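Local coordinates for AA9 family lytic polysaccharide monooxygenase B (Heterobasidion irregulare TC 32-1, PDB 5NNS), which cleaves crystalline and amorphous polysaccharides such as cellulose by copper-dependent oxidation, giving specifically C1-oxidised products, at residues Gly25-Gln30 with Ala59-Thr64; Thr40-Ala45 with Tyr195-Pro200; Leu104-Ile109 with Val189-Ala194; Asn148-His153 with Cys170-Val175; Leu156-Ser161 with Ile204-His209. All coordinates share one frame; numbering follows the deposited sequence.

Contact 1 (Gly25-Gln30 with Ala59-Thr64); sequences GQSTIQ and AQKSAT
Three polar contacts join Ser-27 and Thr-28 to the chain at Ala-59 and Lys-61. Ser-27 OG lies 2.6 Å from Ala-59 O and donates to it in the carbonyl plane, on a lone pair; chi1 of -163°, which sets OG opposite the backbone N, aims the hydroxyl there. The amide N of Lys-61 gives a nearly straight bond (166° at H) to Thr-28 O at 3.0 Å. The Lys-61 side chain bends back over Ser-27, and NZ makes a weak bond of 3.1 Å to Ser-27 O. A CA-H...O contact, 3.4 Å from Ile-29 CA to Lys-61 O, runs alongside. Thr-28 OG1, itself bonded to Asn-15 O, accepts from Gln-30 N, an ST turn.

Among apolar groups, Ile-29 CD1 meets Ala-63 CB at 4.0 Å, and its CG2 lies against the Ser-62/Ala-63 peptide.

The pairing lies at the edge of the six-stranded sheet: Ala-63 begins outermost strand 63-66, next to strand 165-176, while Ile-29 also packs on Tyr-7 and Leu-9 of strand 4-9.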
# COMPACT_ATOMS: atom_id res chain seq x y z
N GLY A 25 -2.74 12.16 -21.18
CA GLY A 25 -1.95 13.34 -20.83
C GLY A 25 -1.19 13.25 -19.52
O GLY A 25 -0.20 13.97 -19.33
N GLN A 26 -1.64 12.40 -18.60
CA GLN A 26 -0.98 12.27 -17.30
C GLN A 26 0.27 11.42 -17.45
O GLN A 26 0.33 10.51 -18.28
CB GLN A 26 -1.94 11.67 -16.26
CG GLN A 26 -3.20 12.50 -16.03
CD GLN A 26 -3.85 12.27 -14.67
OE1 GLN A 26 -3.19 12.29 -13.64
NE2 GLN A 26 -5.16 12.06 -14.67
N SER A 27 1.29 11.73 -16.65
CA SER A 27 2.54 10.99 -16.65
C SER A 27 3.06 10.90 -15.22
O SER A 27 3.28 11.93 -14.57
CB SER A 27 3.56 11.66 -17.57
OG SER A 27 4.61 10.76 -17.89
N THR A 28 3.25 9.68 -14.74
CA THR A 28 3.65 9.46 -13.36
C THR A 28 4.25 8.08 -13.16
O THR A 28 4.04 7.17 -13.97
CB THR A 28 2.46 9.65 -12.39
OG1 THR A 28 2.80 9.17 -11.08
CG2 THR A 28 1.21 8.91 -12.88
N ILE A 29 5.00 7.93 -12.07
CA ILE A 29 5.44 6.61 -11.62
C ILE A 29 4.28 5.76 -11.09
O ILE A 29 4.38 4.53 -11.00
CB ILE A 29 6.57 6.67 -10.56
CG1 ILE A 29 6.13 7.39 -9.28
CG2 ILE A 29 7.81 7.33 -11.16
CD1 ILE A 29 7.06 7.14 -8.11
N GLN A 30 3.18 6.43 -10.73
CA GLN A 30 2.04 5.79 -10.09
C GLN A 30 1.08 5.16 -11.10
O GLN A 30 0.87 5.71 -12.18
CB GLN A 30 1.29 6.82 -9.25
CG GLN A 30 0.53 6.22 -8.09
CD GLN A 30 -0.21 7.24 -7.28
OE1 GLN A 30 -0.80 8.18 -7.83
NE2 GLN A 30 -0.22 7.06 -5.96
N ALA A 59 3.49 6.95 -21.39
CA ALA A 59 3.55 7.97 -20.32
C ALA A 59 3.90 7.41 -18.93
O ALA A 59 4.12 8.18 -17.99
CB ALA A 59 2.24 8.75 -20.26
N GLN A 60 3.95 6.08 -18.79
CA GLN A 60 4.24 5.43 -17.51
C GLN A 60 5.71 5.61 -17.15
O GLN A 60 6.59 5.24 -17.94
CB GLN A 60 3.91 3.94 -17.58
CG GLN A 60 4.01 3.19 -16.25
CD GLN A 60 3.01 3.67 -15.22
OE1 GLN A 60 1.82 3.75 -15.49
NE2 GLN A 60 3.49 3.99 -14.02
N LYS A 61 5.98 6.17 -15.98
CA LYS A 61 7.34 6.32 -15.46
C LYS A 61 7.65 5.23 -14.43
O LYS A 61 6.75 4.52 -13.98
CB LYS A 61 7.53 7.71 -14.83
CG LYS A 61 7.08 8.89 -15.69
CD LYS A 61 7.93 10.14 -15.40
CE LYS A 61 7.22 11.45 -15.73
NZ LYS A 61 6.42 12.01 -14.59
N SER A 62 8.93 5.10 -14.09
CA SER A 62 9.41 4.28 -12.96
C SER A 62 10.48 5.06 -12.18
O SER A 62 11.30 5.75 -12.78
CB SER A 62 10.01 2.95 -13.44
OG SER A 62 9.04 2.09 -14.02
N ALA A 63 10.47 4.94 -10.85
CA ALA A 63 11.46 5.61 -10.01
C ALA A 63 12.63 4.67 -9.76
O ALA A 63 12.44 3.57 -9.24
CB ALA A 63 10.84 6.03 -8.69
N THR A 64 13.83 5.09 -10.14
CA THR A 64 15.04 4.32 -9.86
C THR A 64 15.55 4.68 -8.47
O THR A 64 15.77 5.85 -8.18
CB THR A 64 16.14 4.56 -10.91
OG1 THR A 64 15.59 4.33 -12.21
CG2 THR A 64 17.32 3.63 -10.68

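Contact 2 (Thr40-Ala45 with Tyr195-Pro200); sequences TDPTDA and YSMSDP. With NAG (2-acetamido-2-deoxy-beta-D-glucopyranose), chain C.
Pro-42 and Tyr-195 meet where two type I beta turns, Asp-41 to Asp-44 and Ser-196 to Asp-199, pack together through Pro-42 and Met-197 of the turns and Tyr-195, just before the second. Pro-42 has the largest share of the buried surface. Its ring carbons divide the work: CB touches Tyr-195 CB at 3.8 Å, whereas CG and CD face Met-197. The methionine crosses the proline ring at about a right angle, and bends at chi2 (-64°) and chi3 (-76°) fold its chain so that SD comes within 3.8 Å of Pro-42 CD.

Tyr-195 touches the proline with its CB; its ring extends past the proline, with Pro-42 O at its edge, near the plane. The phenol OH hydrogen-bonds Glu-154, and the ring meets that of Phe-166 from strand 165-176, so this residue links the surface turns to the sheet.

Each turn is braced internally by an aspartate. Thr-43 N and OG1 both donate to Asp-41 OD1 from the same face of the carboxylate, the N-H bond completing an Asx turn; Ser-196 N is held by Asp-199 OD2. Across the interface a water provides the polar link, donating to Pro-42 O at 2.8 Å and accepting from Tyr-195 N at 2.9 Å.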
# COMPACT_ATOMS: atom_id res chain seq x y z
N THR A 40 -14.24 -1.89 -1.00
CA THR A 40 -14.94 -2.45 0.16
C THR A 40 -15.01 -3.99 0.19
O THR A 40 -15.30 -4.57 1.23
CB THR A 40 -16.38 -1.89 0.26
OG1 THR A 40 -17.08 -2.15 -0.95
CG2 THR A 40 -16.35 -0.39 0.50
N ASP A 41 -14.77 -4.63 -0.96
CA ASP A 41 -14.69 -6.09 -1.03
C ASP A 41 -13.22 -6.47 -0.89
O ASP A 41 -12.43 -6.13 -1.77
CB ASP A 41 -15.26 -6.59 -2.36
CG ASP A 41 -15.28 -8.12 -2.46
OD1 ASP A 41 -14.86 -8.84 -1.53
OD2 ASP A 41 -15.73 -8.60 -3.52
N PRO A 42 -12.84 -7.20 0.20
CA PRO A 42 -11.43 -7.58 0.34
C PRO A 42 -10.91 -8.49 -0.79
O PRO A 42 -9.70 -8.54 -0.99
CB PRO A 42 -11.39 -8.31 1.69
CG PRO A 42 -12.78 -8.80 1.90
CD PRO A 42 -13.65 -7.73 1.31
N THR A 43 -11.80 -9.18 -1.50
CA THR A 43 -11.44 -10.02 -2.65
C THR A 43 -11.62 -9.34 -4.02
O THR A 43 -11.55 -10.02 -5.04
CB THR A 43 -12.26 -11.33 -2.66
OG1 THR A 43 -13.64 -11.03 -2.89
CG2 THR A 43 -12.12 -12.07 -1.35
N ASP A 44 -11.83 -8.02 -4.05
CA ASP A 44 -11.99 -7.28 -5.32
C ASP A 44 -10.81 -7.55 -6.26
O ASP A 44 -9.65 -7.57 -5.82
CB ASP A 44 -12.12 -5.77 -5.03
CG ASP A 44 -12.56 -4.96 -6.25
OD1 ASP A 44 -11.80 -4.87 -7.23
OD2 ASP A 44 -13.65 -4.37 -6.21
N ALA A 45 -11.11 -7.77 -7.54
CA ALA A 45 -10.07 -8.07 -8.54
C ALA A 45 -9.00 -6.96 -8.68
O ALA A 45 -7.84 -7.25 -8.97
CB ALA A 45 -10.71 -8.35 -9.90
N TYR A 195 -6.56 -11.37 1.55
CA TYR A 195 -7.58 -10.90 2.49
C TYR A 195 -8.90 -11.61 2.26
O TYR A 195 -9.20 -12.04 1.15
CB TYR A 195 -7.81 -9.39 2.31
CG TYR A 195 -6.59 -8.49 2.45
CD1 TYR A 195 -5.62 -8.72 3.43
CD2 TYR A 195 -6.42 -7.38 1.61
CE1 TYR A 195 -4.51 -7.88 3.55
CE2 TYR A 195 -5.32 -6.54 1.73
CZ TYR A 195 -4.36 -6.79 2.70
OH TYR A 195 -3.27 -5.96 2.81
N SER A 196 -9.70 -11.71 3.32
CA SER A 196 -11.10 -12.13 3.20
C SER A 196 -11.91 -11.66 4.39
O SER A 196 -11.35 -11.24 5.41
CB SER A 196 -11.22 -13.65 3.05
OG SER A 196 -11.05 -14.32 4.29
N MET A 197 -13.23 -11.78 4.27
CA MET A 197 -14.15 -11.42 5.35
C MET A 197 -14.15 -12.37 6.56
O MET A 197 -14.88 -12.12 7.51
CB MET A 197 -15.58 -11.26 4.80
CG MET A 197 -15.75 -10.07 3.85
SD MET A 197 -15.48 -8.45 4.60
CE MET A 197 -17.01 -8.25 5.52
N SER A 198 -13.35 -13.44 6.54
CA SER A 198 -13.12 -14.25 7.74
C SER A 198 -11.89 -13.80 8.57
O SER A 198 -11.68 -14.29 9.68
CB SER A 198 -13.03 -15.74 7.39
OG SER A 198 -12.08 -15.99 6.38
N ASP A 199 -11.10 -12.86 8.04
CA ASP A 199 -9.99 -12.28 8.79
C ASP A 199 -10.51 -11.38 9.91
O ASP A 199 -11.35 -10.51 9.65
CB ASP A 199 -9.10 -11.42 7.89
CG ASP A 199 -8.41 -12.21 6.82
OD1 ASP A 199 -8.12 -13.40 7.02
OD2 ASP A 199 -8.12 -11.63 5.77
N PRO A 200 -10.00 -11.56 11.15
CA PRO A 200 -10.49 -10.76 12.28
C PRO A 200 -10.26 -9.26 12.15
O PRO A 200 -11.04 -8.48 12.69
CB PRO A 200 -9.70 -11.29 13.48
CG PRO A 200 -9.25 -12.65 13.07
CD PRO A 200 -9.05 -12.60 11.59
C1 NAG C . -8.03 -10.60 19.38
C2 NAG C . -8.37 -10.99 17.94
C3 NAG C . -9.41 -12.10 17.87
C4 NAG C . -8.95 -13.30 18.68
C5 NAG C . -8.73 -12.87 20.13
C6 NAG C . -8.19 -14.04 20.94
C7 NAG C . -8.29 -9.28 16.17
C8 NAG C . -9.02 -8.14 15.52
N2 NAG C . -8.92 -9.87 17.19
O3 NAG C . -9.62 -12.45 16.50
O4 NAG C . -9.92 -14.36 18.62
O5 NAG C . -7.82 -11.76 20.21
O6 NAG C . -7.88 -13.62 22.27
O7 NAG C . -7.19 -9.63 15.77
O HOH W 1 -7.97 -10.80 -0.94

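Contact 3 (Leu104-Ile109 with Val189-Ala194)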
# COMPACT_ATOMS: atom_id res chain seq x y z
N LEU A 104 0.80 -10.75 -9.49
CA LEU A 104 2.12 -10.68 -8.87
C LEU A 104 2.13 -11.31 -7.48
O LEU A 104 1.08 -11.54 -6.87
CB LEU A 104 2.61 -9.23 -8.79
CG LEU A 104 2.58 -8.46 -10.12
CD1 LEU A 104 3.13 -7.05 -9.91
CD2 LEU A 104 3.35 -9.18 -11.21
N GLU A 105 3.35 -11.59 -7.02
CA GLU A 105 3.59 -12.10 -5.67
C GLU A 105 3.98 -10.94 -4.76
O GLU A 105 5.07 -10.38 -4.91
CB GLU A 105 4.68 -13.16 -5.68
CG GLU A 105 4.21 -14.50 -6.23
CD GLU A 105 5.35 -15.49 -6.32
OE1 GLU A 105 6.16 -15.40 -7.27
OE2 GLU A 105 5.43 -16.38 -5.43
N TRP A 106 3.10 -10.61 -3.83
CA TRP A 106 3.26 -9.44 -2.96
C TRP A 106 3.84 -9.83 -1.62
O TRP A 106 3.37 -10.78 -1.00
CB TRP A 106 1.91 -8.76 -2.74
CG TRP A 106 1.32 -8.30 -4.00
CD1 TRP A 106 0.49 -8.99 -4.83
CD2 TRP A 106 1.54 -7.03 -4.62
NE1 TRP A 106 0.16 -8.23 -5.92
CE2 TRP A 106 0.80 -7.02 -5.83
CE3 TRP A 106 2.29 -5.90 -4.28
CZ2 TRP A 106 0.78 -5.92 -6.69
CZ3 TRP A 106 2.27 -4.80 -5.14
CH2 TRP A 106 1.52 -4.82 -6.33
N PHE A 107 4.84 -9.07 -1.18
CA PHE A 107 5.40 -9.19 0.16
C PHE A 107 5.32 -7.85 0.89
O PHE A 107 5.41 -6.78 0.28
CB PHE A 107 6.84 -9.73 0.14
CG PHE A 107 7.82 -8.89 -0.63
CD1 PHE A 107 7.94 -9.03 -2.02
CD2 PHE A 107 8.63 -7.96 0.02
CE1 PHE A 107 8.84 -8.25 -2.73
CE2 PHE A 107 9.54 -7.18 -0.70
CZ PHE A 107 9.64 -7.33 -2.08
N LYS A 108 5.17 -7.93 2.21
CA LYS A 108 4.96 -6.77 3.07
C LYS A 108 6.29 -6.33 3.69
O LYS A 108 6.98 -7.13 4.32
CB LYS A 108 3.98 -7.18 4.16
CG LYS A 108 3.37 -6.04 4.94
CD LYS A 108 2.49 -6.56 6.07
CE LYS A 108 1.15 -7.10 5.58
NZ LYS A 108 0.34 -7.69 6.68
N ILE A 109 6.65 -5.06 3.49
CA ILE A 109 7.91 -4.51 4.05
C ILE A 109 7.72 -3.67 5.31
O ILE A 109 8.67 -3.46 6.06
CB ILE A 109 8.74 -3.71 3.01
CG1 ILE A 109 7.97 -2.50 2.47
CG2 ILE A 109 9.20 -4.64 1.89
CD1 ILE A 109 8.86 -1.51 1.75
N VAL A 189 2.07 -13.37 -1.02
CA VAL A 189 0.62 -13.51 -1.20
C VAL A 189 0.17 -12.87 -2.51
O VAL A 189 0.93 -12.17 -3.18
CB VAL A 189 -0.18 -12.91 -0.01
CG1 VAL A 189 0.18 -13.62 1.28
CG2 VAL A 189 0.06 -11.40 0.12
N LYS A 190 -1.09 -13.12 -2.86
CA LYS A 190 -1.73 -12.52 -4.02
C LYS A 190 -2.73 -11.47 -3.57
O LYS A 190 -3.22 -11.50 -2.43
CB LYS A 190 -2.47 -13.60 -4.81
CG LYS A 190 -1.61 -14.77 -5.29
CD LYS A 190 -0.80 -14.46 -6.55
CE LYS A 190 -0.69 -15.69 -7.44
NZ LYS A 190 0.44 -15.63 -8.42
N LEU A 191 -3.03 -10.54 -4.48
CA LEU A 191 -4.01 -9.48 -4.24
C LEU A 191 -4.93 -9.34 -5.46
O LEU A 191 -4.48 -8.82 -6.48
CB LEU A 191 -3.28 -8.16 -3.97
CG LEU A 191 -2.55 -8.10 -2.62
CD1 LEU A 191 -1.64 -6.89 -2.57
CD2 LEU A 191 -3.53 -8.10 -1.45
N PRO A 192 -6.19 -9.79 -5.39
CA PRO A 192 -6.80 -10.43 -4.21
C PRO A 192 -6.27 -11.84 -3.92
O PRO A 192 -5.56 -12.43 -4.75
CB PRO A 192 -8.28 -10.52 -4.61
CG PRO A 192 -8.24 -10.68 -6.10
CD PRO A 192 -7.09 -9.80 -6.55
N GLY A 193 -6.63 -12.36 -2.75
CA GLY A 193 -6.18 -13.66 -2.26
C GLY A 193 -5.73 -13.59 -0.82
O GLY A 193 -6.04 -14.47 -0.02
N ALA A 194 -5.00 -12.52 -0.49
CA ALA A 194 -4.44 -12.32 0.86
C ALA A 194 -5.48 -12.07 1.93
O ALA A 194 -5.29 -12.47 3.08
CB ALA A 194 -3.45 -11.16 0.84
O HOH W 2 -1.31 -10.77 -6.94
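The indole of Trp-106 is sandwiched between two leucines. Leu-191 CD1 sits over one face, 3.7 Å from the centroid of the five-membered ring and 13° off its normal, a CH-pi contact; Leu-104 CB lies over the opposite face, offset toward the rim. At the ring edge, in plane, a water accepts a weak bond from NE1. This water also accepts from Leu-191 N at 3.0 Å and donates to Leu-104 O, bridging the segments.

The backbones form a single antiparallel hydrogen-bonded pair. Trp-106 N donates to Val-189 O at 2.8 Å, and Val-189 N returns a bond to Trp-106 O at 2.9 Å. With CG opposite the carbonyl carbon (chi1 -61°), Trp-106 presents its indole face to Leu-191 CD1, the two side chains crossing at about a right angle.

Apolar cover on two faces and polar partners at the rim would limit rotation of the indole, its N-H bonded only weakly, to the water and to Thr-101 O, as the 189-194 loop is pinned to the start of strand 106-116.

Contact 4 (Asn148-His153 with Cys170-Val175); sequences NYILRH and CAQLIV
Strands 147-157 and 165-176 form a beta hairpin in the six-stranded sheet of the AA9 fold, and Tyr-149/Leu-173 and Leu-151/Ala-171 are its antiparallel hydrogen-bonded pairs here. The segment axes approach to 4.5 Å with 150° between their directions. Of the four bonds, Leu-151 N to Ala-171 O is shortest at 2.7 Å, and Leu-173 N meets Tyr-149 O at 2.8 Å.

On the face holding Ile-150, Gln-172 and Cys-170, Ile-150 places CG2 opposite its backbone N (CG1 at chi1 -59°), and this branch presses on Cys-170 CB at 3.5 Å, while CD1 reaches Gln-172 CG at 3.8 Å. On the face of Tyr-149, Leu-151 and Leu-173, Leu-151 CB touches Leu-173 CD1 at 3.7 Å. Tyr-149 CD1 lies 3.4 Å from Val-175 CG2, the methyl meeting the ring obliquely.

Cys-170 is joined to Cys-49 by a disulfide, tying a loop to this face. Strand 85-91 flanks 147-157 on its far edge; strand 63-66 runs parallel to 165-176 on the other. Trp-106 of strand 106-116 packs on Ile-150, while Leu-9 of strand 4-9 packs on Leu-173.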
# COMPACT_ATOMS: atom_id res chain seq x y z
N ASN A 148 12.79 -4.96 -11.10
CA ASN A 148 11.64 -4.11 -11.31
C ASN A 148 10.54 -4.53 -10.33
O ASN A 148 10.17 -5.71 -10.27
CB ASN A 148 11.15 -4.26 -12.75
CG ASN A 148 12.24 -3.99 -13.76
OD1 ASN A 148 12.95 -2.98 -13.68
ND2 ASN A 148 12.39 -4.89 -14.73
N TYR A 149 10.05 -3.55 -9.56
CA TYR A 149 9.09 -3.79 -8.48
C TYR A 149 7.96 -2.76 -8.47
O TYR A 149 8.18 -1.59 -8.80
CB TYR A 149 9.78 -3.70 -7.12
CG TYR A 149 10.78 -4.78 -6.81
CD1 TYR A 149 12.09 -4.68 -7.25
CD2 TYR A 149 10.42 -5.90 -6.06
CE1 TYR A 149 13.03 -5.66 -6.97
CE2 TYR A 149 11.35 -6.89 -5.76
CZ TYR A 149 12.65 -6.77 -6.22
OH TYR A 149 13.57 -7.74 -5.93
N ILE A 150 6.77 -3.20 -8.08
CA ILE A 150 5.72 -2.28 -7.64
C ILE A 150 5.94 -1.98 -6.16
O ILE A 150 6.29 -2.88 -5.40
CB ILE A 150 4.31 -2.87 -7.82
CG1 ILE A 150 4.03 -3.23 -9.28
CG2 ILE A 150 3.26 -1.90 -7.30
CD1 ILE A 150 4.10 -2.07 -10.26
N LEU A 151 5.73 -0.73 -5.76
CA LEU A 151 5.69 -0.31 -4.36
C LEU A 151 4.25 0.09 -4.07
O LEU A 151 3.73 1.01 -4.70
CB LEU A 151 6.61 0.89 -4.12
CG LEU A 151 6.58 1.52 -2.72
CD1 LEU A 151 7.15 0.54 -1.70
CD2 LEU A 151 7.35 2.84 -2.69
N ARG A 152 3.65 -0.57 -3.08
CA ARG A 152 2.22 -0.49 -2.83
C ARG A 152 1.95 0.03 -1.42
O ARG A 152 2.42 -0.57 -0.45
CB ARG A 152 1.59 -1.88 -3.03
CG ARG A 152 0.19 -2.05 -2.47
CD ARG A 152 -0.42 -3.38 -2.88
NE ARG A 152 -1.87 -3.38 -2.74
CZ ARG A 152 -2.55 -3.68 -1.63
NH1 ARG A 152 -1.93 -4.01 -0.51
NH2 ARG A 152 -3.88 -3.64 -1.65
N HIS A 153 1.19 1.12 -1.31
CA HIS A 153 0.75 1.65 -0.01
C HIS A 153 -0.74 1.37 0.17
O HIS A 153 -1.51 1.54 -0.78
CB HIS A 153 1.01 3.14 0.12
CG HIS A 153 2.46 3.49 0.19
ND1 HIS A 153 3.27 3.54 -0.93
CD2 HIS A 153 3.27 3.76 1.24
CE1 HIS A 153 4.50 3.85 -0.57
NE2 HIS A 153 4.53 3.99 0.75
N CYS A 170 -0.34 2.13 -6.16
CA CYS A 170 0.90 1.48 -6.61
C CYS A 170 1.81 2.45 -7.35
O CYS A 170 1.33 3.32 -8.07
CB CYS A 170 0.56 0.34 -7.56
SG CYS A 170 -0.19 -1.08 -6.73
N ALA A 171 3.11 2.28 -7.15
CA ALA A 171 4.14 3.04 -7.87
C ALA A 171 5.16 2.06 -8.46
O ALA A 171 5.49 1.06 -7.82
CB ALA A 171 4.83 4.01 -6.93
N GLN A 172 5.65 2.35 -9.67
CA GLN A 172 6.66 1.51 -10.31
C GLN A 172 8.07 1.95 -9.90
O GLN A 172 8.39 3.13 -9.94
CB GLN A 172 6.52 1.55 -11.84
CG GLN A 172 5.22 0.94 -12.34
CD GLN A 172 5.15 0.74 -13.85
OE1 GLN A 172 4.10 0.38 -14.38
NE2 GLN A 172 6.26 0.95 -14.55
N LEU A 173 8.89 0.98 -9.49
CA LEU A 173 10.28 1.24 -9.14
C LEU A 173 11.23 0.40 -9.99
O LEU A 173 10.86 -0.68 -10.47
CB LEU A 173 10.56 0.92 -7.67
CG LEU A 173 9.68 1.54 -6.59
CD1 LEU A 173 10.12 1.01 -5.23
CD2 LEU A 173 9.74 3.06 -6.62
N ILE A 174 12.45 0.90 -10.16
CA ILE A 174 13.59 0.10 -10.59
C ILE A 174 14.53 0.07 -9.38
O ILE A 174 15.09 1.09 -9.01
CB ILE A 174 14.28 0.70 -11.83
CG1 ILE A 174 13.30 0.75 -13.01
CG2 ILE A 174 15.50 -0.14 -12.22
CD1 ILE A 174 13.78 1.57 -14.20
N VAL A 175 14.66 -1.11 -8.77
CA VAL A 175 15.51 -1.28 -7.59
C VAL A 175 16.90 -1.69 -8.04
O VAL A 175 17.06 -2.67 -8.76
CB VAL A 175 14.91 -2.32 -6.61
CG1 VAL A 175 15.85 -2.60 -5.45
CG2 VAL A 175 13.56 -1.83 -6.10

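Contact 5 (Leu156-Ser161 with Ile204-His209); sequences LAIHTS and IDIYSH
Ser-161 and Asp-205 bring the two backbones nearest, CA to CA 4.3 Å, where the chain leaving strand 147-157 runs past the 204-209 loop. A water joins the main chains: it donates to Ile-158 O at 2.7 Å and Ile-204 O at 2.9 Å and accepts from Ile-206 N.

Tyr-207 OH donates to His-159 O at 2.6 Å, in the carbonyl plane on a lone pair. The tyrosine edge faces the segment, with His-159 O and Ser-161 OG both near the ring plane, while Ile-206 CG1 sits over the centre of one face, 3.5 Å above it. Ser-161 OG donates to Asp-205 OD1 at 2.7 Å, from above the carboxylate plane. Ser-208 OG binds OD2, so both carboxylate oxygens are engaged. In the apolar part of the contact, Ile-158 CB and CD1 each lie 3.9 Å from Ile-204 CG2; chi1 of 61° swings CG1 between backbone N and carbonyl carbon, leading CD1 on toward Ile-206 CG2.

Asp-205 and Tyr-207 bind the glucan chain, and His-159, stacked on the copper ligand His-80, probably contacts O2 as in relatives. The arrangement thus joins a substrate-binding loop to the copper site of an AA9 monooxygenase.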
# COMPACT_ATOMS: atom_id res chain seq x y z
N LEU A 156 -6.23 0.67 5.58
CA LEU A 156 -7.43 -0.10 5.87
C LEU A 156 -8.16 0.65 6.97
O LEU A 156 -7.83 0.50 8.14
CB LEU A 156 -7.07 -1.53 6.29
CG LEU A 156 -8.17 -2.41 6.89
CD1 LEU A 156 -9.42 -2.41 6.02
CD2 LEU A 156 -7.67 -3.83 7.13
N ALA A 157 -9.13 1.46 6.57
CA ALA A 157 -9.98 2.19 7.51
C ALA A 157 -11.11 1.29 7.97
O ALA A 157 -11.86 0.77 7.15
CB ALA A 157 -10.53 3.45 6.85
N ILE A 158 -11.23 1.11 9.29
CA ILE A 158 -12.20 0.17 9.89
C ILE A 158 -13.14 0.87 10.89
O ILE A 158 -13.61 0.26 11.86
CB ILE A 158 -11.47 -1.04 10.54
CG1 ILE A 158 -10.52 -0.61 11.66
CG2 ILE A 158 -10.72 -1.81 9.47
CD1 ILE A 158 -9.89 -1.77 12.40
N HIS A 159 -13.41 2.14 10.62
CA HIS A 159 -14.31 2.97 11.42
C HIS A 159 -15.80 2.67 11.19
O HIS A 159 -16.62 3.07 12.02
CB HIS A 159 -14.05 4.46 11.15
CG HIS A 159 -14.19 4.85 9.72
ND1 HIS A 159 -13.17 4.70 8.80
CD2 HIS A 159 -15.24 5.37 9.03
CE1 HIS A 159 -13.58 5.11 7.61
NE2 HIS A 159 -14.83 5.53 7.73
N THR A 160 -16.14 2.03 10.07
CA THR A 160 -17.53 1.60 9.80
C THR A 160 -17.68 0.12 10.12
O THR A 160 -17.00 -0.71 9.53
CB THR A 160 -17.92 1.84 8.34
OG1 THR A 160 -17.76 3.23 8.05
CG2 THR A 160 -19.38 1.46 8.07
N SER A 161 -18.60 -0.19 11.03
CA SER A 161 -18.87 -1.56 11.50
C SER A 161 -19.03 -2.57 10.38
O SER A 161 -19.96 -2.47 9.59
CB SER A 161 -20.14 -1.58 12.35
OG SER A 161 -19.98 -0.75 13.47
N ILE A 204 -14.75 -6.51 11.01
CA ILE A 204 -14.63 -6.12 12.41
C ILE A 204 -15.62 -5.01 12.72
O ILE A 204 -15.85 -4.12 11.91
CB ILE A 204 -13.18 -5.68 12.75
CG1 ILE A 204 -13.00 -5.43 14.25
CG2 ILE A 204 -12.75 -4.45 11.95
CD1 ILE A 204 -11.56 -5.47 14.70
N ASP A 205 -16.22 -5.09 13.90
CA ASP A 205 -17.05 -4.04 14.44
C ASP A 205 -16.32 -3.61 15.70
O ASP A 205 -16.44 -4.25 16.74
CB ASP A 205 -18.45 -4.58 14.76
CG ASP A 205 -19.34 -3.57 15.49
OD1 ASP A 205 -19.07 -2.34 15.46
OD2 ASP A 205 -20.35 -4.01 16.08
N ILE A 206 -15.56 -2.52 15.59
CA ILE A 206 -14.77 -2.01 16.73
C ILE A 206 -15.64 -1.56 17.91
O ILE A 206 -15.21 -1.66 19.07
CB ILE A 206 -13.79 -0.87 16.32
CG1 ILE A 206 -14.53 0.40 15.85
CG2 ILE A 206 -12.82 -1.36 15.24
CD1 ILE A 206 -13.61 1.56 15.55
N TYR A 207 -16.87 -1.13 17.62
CA TYR A 207 -17.79 -0.58 18.64
C TYR A 207 -18.42 -1.63 19.57
O TYR A 207 -18.88 -1.27 20.65
CB TYR A 207 -18.87 0.27 17.96
CG TYR A 207 -18.24 1.27 17.02
CD1 TYR A 207 -17.39 2.27 17.51
CD2 TYR A 207 -18.43 1.19 15.64
CE1 TYR A 207 -16.77 3.18 16.66
CE2 TYR A 207 -17.82 2.09 14.78
CZ TYR A 207 -16.99 3.08 15.30
OH TYR A 207 -16.36 3.99 14.49
N SER A 208 -18.43 -2.90 19.17
CA SER A 208 -18.77 -4.00 20.07
C SER A 208 -17.54 -4.66 20.72
O SER A 208 -17.66 -5.74 21.28
CB SER A 208 -19.57 -5.06 19.30
OG SER A 208 -20.73 -4.48 18.74
N HIS A 209 -16.37 -4.02 20.63
CA HIS A 209 -15.11 -4.56 21.17
C HIS A 209 -14.26 -3.40 21.68
O HIS A 209 -13.05 -3.34 21.42
CB HIS A 209 -14.35 -5.34 20.09
CG HIS A 209 -15.05 -6.59 19.65
ND1 HIS A 209 -15.88 -6.62 18.54
CD2 HIS A 209 -15.06 -7.83 20.17
CE1 HIS A 209 -16.36 -7.84 18.40
NE2 HIS A 209 -15.88 -8.60 19.37
O HOH W 3 -15.57 -1.33 12.77

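In the fold
From the N terminus, contact 1 closes first, joining the long loop after strand 12-15 to the start of strand 63-66, before contacts 3, 4 and 5 open. Contact 2 crosses it: its first segment lies inside that loop, and its partner comes after strand 165-176. Within the span of contact 2 nests contact 3, and within contact 3 nests contact 4, the hairpin. Contact 5 crosses contacts 2, 3 and 4, opening on strand 147-157 and closing late. Backbone bonds, Ala-63 to Ile-174 and Ile-29 to Gln-172, link contacts 1 and 4; Leu-191 against Arg-152 links 3 and 4. Contacts 1 and 3 join loops to the sheet, contact 2 joins two loops, contact 4 lies within the sheet, and contact 5 reaches the substrate-binding side.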